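Local coordinates for protein acetylxylan esterase A (Aspergillus awamori, PDB 5X6S) that is a secreted serine esterase of the alpha/beta-hydrolase fold that removes acetyl side groups from the xylan backbone in plant polysaccharide breakdown, at residues F114-S119 / A138-S143; R193-H198 / M269-F274. All blocks are in the same frame, centred on the assembly; numbering follows the deposited sequence.

Interactions 1 and 2 lie side by side on one mixed beta-sheet, their centres about 8 Å apart. Strand 138-142 belongs to interaction 1 and is the direct neighbour of strand 193-199 in interaction 2; the two are probably hydrogen-bonded at both Val141 N to Gln195 O and Val141 O to Tyr197 N, each 2.7 Å. Helix 265-272 lies over three neighbouring strands: Phe272 stacks on Phe114 of 113-118, Trp271 CD1 comes within 3.2 Å of Thr140 OG1 of 138-142, and Trp271 packs against Arg193 and Gln195 of 193-199. Interaction 1 holds Ser119, the likely nucleophile, just past the C-terminal end of strand 113-118; interaction 2 lies away from it.

Interaction 1 (F114-S119 / A138-S143); sequences FVTGSS and AATVYS
Segments 114-119 and 138-143 form a parallel strand pair in the buried centre of the sheet, joined through helix 120-131 as a beta-alpha-beta crossover. Thr140 N donates to Val115 O at 3.0 Å. Further along, Tyr142 N bonds to Gly117 O (3.1 Å), and Ser119 N to Tyr142 O (3.1 Å). Between these backbone bonds Thr116 adds a side-chain one: with OG1 anti to the backbone N (chi1 179°), its hydroxyl reaches Thr140 O at 2.8 Å from above the carbonyl plane, so the buried hydroxyl finds its acceptor on the neighbouring strand. The Tyr142 ring lies on the same face of the sheet, its edge toward Thr116 OG1, and its hydroxyl bonds to Asp268 and His264. At the start of the pair, the small Ala138 sets its CB against the edge of the Phe114 ring, 3.7 Å from CD1. Val115 CG1 touches Ala139 CB on the face covered by helix 120-131. Beyond Gly117, Ser119, the likely nucleophile, has positive phi (54°) at the sharp turn into that helix, and its OG bonds to His259. This geometry, with Gly117 and Gly121 each two residues from the serine as in a GxSxG sequence, is consistent with the nucleophile elbow of alpha/beta-hydrolases.

Interaction 2 (R193-H198 / M269-F274); sequences RMQIYH and MEWFGF
The last turn of the C-terminal helix 265-272 docks on strand 193-199 by laying the indole of Trp271 between Arg193 and Gln195, two residues whose side chains leave the strand on the same face. Trp271 has CG anti to its own N, which carries the indole off the helix toward the strand. Arg193 covers one face: NH1 sits over the centre of the ring system, 3.3 Å above its plane, and CZ is 4.6 Å from the centroid of the six-membered ring, a cation-pi contact. The guanidinium does not lie flat on the indole, the planes being 72° apart; it stands steeply so that its end can also grip the backbone. NH1 and NH2 both donate to Trp271 O, each at 2.9 Å, and that oxygen lies close to the guanidinium plane. A bend in the arginine chain at chi3 (-76°) brings the group round to this position. Because a carbonyl in the final turn of a helix has no later amide in the helix to receive, a cationic side chain that can aim N-H groups from two of its nitrogens at one oxygen suits the place; Gly273, with positive phi, then ends the helix. In this alpha/beta-hydrolase the C-terminal helix packs on the central sheet, and Trp271 is its main point of contact with strand 193-199. On the opposite face of the indole, Gln195 CB makes a CH-pi contact 3.5 Å from the centroid of the five-membered ring, and the extended chain carries its amide along the ring, stacked at 25°. That amide is held by Thr140 through OE1 and by Gln250 through NE2. Trp271 NE1 has Ala139 O as its main acceptor and makes only a weak second bond to Arg193 O (3.3 Å), while Trp271 CZ2 packs 3.4 Å from Met194 O.

Interaction 1 (F114-S119 / A138-S143)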
loop_
_atom_site.group_PDB
_atom_site.type_symbol
_atom_site.label_atom_id
_atom_site.label_comp_id
_atom_site.label_asym_id
_atom_site.label_seq_id
_atom_site.Cartn_x
_atom_site.Cartn_y
_atom_site.Cartn_z
ATOM N N PHE A 114 -4.462 2.243 -9.623
ATOM C CA PHE A 114 -5.515 3.251 -9.691
ATOM C C PHE A 114 -6.811 2.551 -10.034
ATOM O O PHE A 114 -6.764 1.517 -10.658
ATOM C CB PHE A 114 -5.131 4.308 -10.757
ATOM C CG PHE A 114 -3.794 4.924 -10.479
ATOM C CD1 PHE A 114 -3.670 5.939 -9.513
ATOM C CD2 PHE A 114 -2.657 4.484 -11.142
ATOM C CE1 PHE A 114 -2.409 6.458 -9.184
ATOM C CE2 PHE A 114 -1.392 5.027 -10.829
ATOM C CZ PHE A 114 -1.283 6.017 -9.834
ATOM N N VAL A 115 -7.943 3.131 -9.674
ATOM C CA VAL A 115 -9.230 2.530 -9.945
ATOM C C VAL A 115 -10.191 3.601 -10.425
ATOM O O VAL A 115 -10.156 4.736 -9.909
ATOM C CB VAL A 115 -9.774 1.705 -8.725
ATOM C CG1 VAL A 115 -9.877 2.516 -7.453
ATOM C CG2 VAL A 115 -11.072 0.952 -9.064
ATOM N N THR A 116 -11.014 3.264 -11.424
ATOM C CA THR A 116 -11.943 4.218 -12.036
ATOM C C THR A 116 -13.087 3.422 -12.656
ATOM O O THR A 116 -12.956 2.207 -12.911
ATOM C CB THR A 116 -11.227 5.126 -13.075
ATOM O OG1 THR A 116 -12.152 6.010 -13.666
ATOM C CG2 THR A 116 -10.530 4.280 -14.209
ATOM N N GLY A 117 -14.219 4.078 -12.860
ATOM C CA GLY A 117 -15.404 3.420 -13.323
ATOM C C GLY A 117 -16.498 4.408 -13.632
ATOM O O GLY A 117 -16.406 5.561 -13.207
ATOM N N SER A 118 -17.496 3.974 -14.409
ATOM C CA SER A 118 -18.628 4.793 -14.764
ATOM C C SER A 118 -19.930 4.137 -14.250
ATOM O O SER A 118 -20.081 2.948 -14.301
ATOM C CB SER A 118 -18.693 5.022 -16.299
ATOM O OG SER A 118 -17.550 5.744 -16.705
ATOM N N SER A 119 -20.863 4.963 -13.786
ATOM C CA SER A 119 -22.189 4.550 -13.338
ATOM C C SER A 119 -22.075 3.447 -12.253
ATOM O O SER A 119 -21.452 3.705 -11.258
ATOM C CB SER A 119 -23.046 4.184 -14.558
ATOM O OG SER A 119 -24.402 3.950 -14.210
ATOM N N ALA A 138 -4.909 6.336 -6.050
ATOM C CA ALA A 138 -5.916 7.355 -6.448
ATOM C C ALA A 138 -7.005 6.676 -7.193
ATOM O O ALA A 138 -6.796 5.543 -7.720
ATOM C CB ALA A 138 -5.296 8.464 -7.317
ATOM N N ALA A 139 -8.158 7.331 -7.256
ATOM C CA ALA A 139 -9.360 6.826 -7.891
ATOM C C ALA A 139 -10.065 7.948 -8.579
ATOM O O ALA A 139 -10.055 9.091 -8.043
ATOM C CB ALA A 139 -10.310 6.243 -6.883
ATOM N N THR A 140 -10.725 7.643 -9.707
ATOM C CA THR A 140 -11.557 8.643 -10.441
ATOM C C THR A 140 -12.937 8.059 -10.602
ATOM O O THR A 140 -13.094 6.952 -11.153
ATOM C CB THR A 140 -10.903 9.074 -11.810
ATOM O OG1 THR A 140 -9.646 9.735 -11.574
ATOM C CG2 THR A 140 -11.813 10.040 -12.610
ATOM N N VAL A 141 -13.952 8.785 -10.170
ATOM C CA VAL A 141 -15.333 8.354 -10.148
ATOM C C VAL A 141 -16.123 9.151 -11.190
ATOM O O VAL A 141 -16.217 10.406 -11.089
ATOM C CB VAL A 141 -15.947 8.524 -8.722
ATOM C CG1 VAL A 141 -17.386 8.135 -8.637
ATOM C CG2 VAL A 141 -15.124 7.751 -7.676
ATOM N N TYR A 142 -16.619 8.449 -12.206
ATOM C CA TYR A 142 -17.500 9.039 -13.248
ATOM C C TYR A 142 -18.987 8.731 -12.981
ATOM O O TYR A 142 -19.527 7.693 -13.401
ATOM C CB TYR A 142 -17.092 8.615 -14.681
ATOM C CG TYR A 142 -15.822 9.236 -15.135
ATOM C CD1 TYR A 142 -15.791 10.588 -15.534
ATOM C CD2 TYR A 142 -14.622 8.522 -15.159
ATOM C CE1 TYR A 142 -14.618 11.186 -15.913
ATOM C CE2 TYR A 142 -13.408 9.148 -15.571
ATOM C CZ TYR A 142 -13.439 10.466 -15.963
ATOM O OH TYR A 142 -12.324 11.116 -16.372
ATOM N N SER A 143 -19.668 9.655 -12.271
ATOM C CA SER A 143 -21.138 9.521 -12.062
ATOM C C SER A 143 -21.528 8.267 -11.298
ATOM O O SER A 143 -22.106 7.320 -11.857
ATOM C CB SER A 143 -21.894 9.576 -13.394
ATOM O OG SER A 143 -21.472 10.689 -14.189
#

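Interaction 2 (R193-H198 / M269-F274)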
loop_
_atom_site.group_PDB
_atom_site.type_symbol
_atom_site.label_atom_id
_atom_site.label_comp_id
_atom_site.label_asym_id
_atom_site.label_seq_id
_atom_site.Cartn_x
_atom_site.Cartn_y
_atom_site.Cartn_z
ATOM N N ARG A 193 -6.309 8.964 -3.178
ATOM C CA ARG A 193 -6.767 10.328 -3.490
ATOM C C ARG A 193 -7.995 10.197 -4.412
ATOM O O ARG A 193 -7.920 9.511 -5.433
ATOM C CB ARG A 193 -5.659 11.096 -4.165
ATOM C CG ARG A 193 -4.391 11.229 -3.373
ATOM C CD ARG A 193 -3.312 11.988 -4.188
ATOM N NE ARG A 193 -2.676 11.170 -5.246
ATOM C CZ ARG A 193 -2.985 11.232 -6.542
ATOM N NH1 ARG A 193 -3.908 12.060 -6.962
ATOM N NH2 ARG A 193 -2.366 10.443 -7.417
ATOM N N MET A 194 -9.120 10.825 -4.046
ATOM C CA MET A 194 -10.373 10.690 -4.736
ATOM C C MET A 194 -10.681 11.873 -5.658
ATOM O O MET A 194 -10.590 13.022 -5.246
ATOM C CB MET A 194 -11.525 10.531 -3.757
ATOM C CG MET A 194 -11.407 9.410 -2.751
ATOM S SD MET A 194 -11.191 7.772 -3.558
ATOM C CE MET A 194 -12.753 7.612 -4.336
ATOM N N GLN A 195 -11.099 11.570 -6.884
ATOM C CA GLN A 195 -11.577 12.562 -7.847
ATOM C C GLN A 195 -12.936 12.139 -8.308
ATOM O O GLN A 195 -13.107 11.033 -8.879
ATOM C CB GLN A 195 -10.619 12.638 -9.037
ATOM C CG GLN A 195 -11.009 13.621 -10.099
ATOM C CD GLN A 195 -10.008 13.605 -11.253
ATOM O OE1 GLN A 195 -9.864 12.584 -11.965
ATOM N NE2 GLN A 195 -9.280 14.703 -11.421
ATOM N N ILE A 196 -13.930 13.000 -8.068
ATOM C CA ILE A 196 -15.353 12.688 -8.248
ATOM C C ILE A 196 -15.981 13.586 -9.329
ATOM O O ILE A 196 -16.091 14.807 -9.130
ATOM C CB ILE A 196 -16.128 12.881 -6.914
ATOM C CG1 ILE A 196 -15.383 12.231 -5.750
ATOM C CG2 ILE A 196 -17.613 12.479 -7.037
ATOM C CD1 ILE A 196 -15.151 10.715 -5.853
ATOM N N TYR A 197 -16.412 12.999 -10.452
ATOM C CA TYR A 197 -17.141 13.709 -11.495
ATOM C C TYR A 197 -18.634 13.416 -11.398
ATOM O O TYR A 197 -19.043 12.301 -11.100
ATOM C CB TYR A 197 -16.719 13.244 -12.889
ATOM C CG TYR A 197 -15.342 13.642 -13.381
ATOM C CD1 TYR A 197 -14.187 12.896 -13.057
ATOM C CD2 TYR A 197 -15.191 14.729 -14.238
ATOM C CE1 TYR A 197 -12.929 13.251 -13.580
ATOM C CE2 TYR A 197 -13.938 15.064 -14.783
ATOM C CZ TYR A 197 -12.817 14.335 -14.457
ATOM O OH TYR A 197 -11.608 14.703 -15.020
ATOM N N HIS A 198 -19.466 14.385 -11.752
ATOM C CA HIS A 198 -20.906 14.158 -11.833
ATOM C C HIS A 198 -21.501 15.253 -12.726
ATOM O O HIS A 198 -20.973 16.356 -12.778
ATOM C CB HIS A 198 -21.573 14.178 -10.454
ATOM C CG HIS A 198 -22.724 13.228 -10.311
ATOM N ND1 HIS A 198 -22.620 12.051 -9.609
ATOM C CD2 HIS A 198 -23.978 13.237 -10.834
ATOM C CE1 HIS A 198 -23.740 11.365 -9.709
ATOM N NE2 HIS A 198 -24.595 12.078 -10.428
ATOM N N MET A 269 -4.932 10.476 -16.438
ATOM C CA MET A 269 -3.482 10.332 -16.429
ATOM C C MET A 269 -2.770 11.329 -15.496
ATOM O O MET A 269 -1.763 11.006 -14.830
ATOM C CB MET A 269 -2.919 10.412 -17.867
ATOM C CG MET A 269 -3.384 9.320 -18.836
ATOM S SD MET A 269 -3.092 7.620 -18.210
ATOM C CE MET A 269 -4.655 7.235 -17.435
ATOM N N GLU A 270 -3.286 12.555 -15.487
ATOM C CA GLU A 270 -2.748 13.642 -14.677
ATOM C C GLU A 270 -3.084 13.401 -13.202
ATOM O O GLU A 270 -2.222 13.545 -12.359
ATOM C CB GLU A 270 -3.332 14.972 -15.136
ATOM C CG GLU A 270 -2.729 15.455 -16.437
ATOM C CD GLU A 270 -3.422 16.699 -17.008
ATOM O OE1 GLU A 270 -4.112 17.422 -16.255
ATOM O OE2 GLU A 270 -3.297 16.911 -18.224
ATOM N N TRP A 271 -4.332 12.993 -12.914
ATOM C CA TRP A 271 -4.748 12.760 -11.527
ATOM C C TRP A 271 -3.969 11.587 -10.940
ATOM O O TRP A 271 -3.484 11.621 -9.790
ATOM C CB TRP A 271 -6.248 12.484 -11.466
ATOM C CG TRP A 271 -6.768 12.142 -10.103
ATOM C CD1 TRP A 271 -7.354 10.987 -9.711
ATOM C CD2 TRP A 271 -6.699 12.977 -8.934
ATOM N NE1 TRP A 271 -7.692 11.054 -8.391
ATOM C CE2 TRP A 271 -7.303 12.275 -7.889
ATOM C CE3 TRP A 271 -6.209 14.272 -8.685
ATOM C CZ2 TRP A 271 -7.430 12.808 -6.612
ATOM C CZ3 TRP A 271 -6.351 14.796 -7.378
ATOM C CH2 TRP A 271 -6.935 14.060 -6.387
ATOM N N PHE A 272 -3.836 10.535 -11.747
ATOM C CA PHE A 272 -3.111 9.353 -11.333
ATOM C C PHE A 272 -1.649 9.653 -11.170
ATOM O O PHE A 272 -1.043 9.126 -10.266
ATOM C CB PHE A 272 -3.278 8.205 -12.321
ATOM C CG PHE A 272 -4.669 7.717 -12.487
ATOM C CD1 PHE A 272 -5.651 8.044 -11.607
ATOM C CD2 PHE A 272 -4.990 6.872 -13.558
ATOM C CE1 PHE A 272 -6.934 7.590 -11.781
ATOM C CE2 PHE A 272 -6.269 6.394 -13.757
ATOM C CZ PHE A 272 -7.266 6.744 -12.846
ATOM N N GLY A 273 -1.079 10.488 -12.047
ATOM C CA GLY A 273 0.343 10.844 -11.994
ATOM C C GLY A 273 1.164 10.277 -13.127
ATOM O O GLY A 273 2.384 10.467 -13.180
ATOM N N PHE A 274 0.519 9.558 -14.052
ATOM C CA PHE A 274 1.261 9.041 -15.206
ATOM C C PHE A 274 1.739 10.205 -16.056
ATOM O O PHE A 274 2.850 10.143 -16.591
ATOM C CB PHE A 274 0.454 8.082 -16.064
ATOM C CG PHE A 274 0.160 6.749 -15.390
ATOM C CD1 PHE A 274 1.189 5.857 -15.099
ATOM C CD2 PHE A 274 -1.137 6.402 -15.044
ATOM C CE1 PHE A 274 0.907 4.623 -14.486
ATOM C CE2 PHE A 274 -1.425 5.182 -14.418
ATOM C CZ PHE A 274 -0.388 4.289 -14.147
#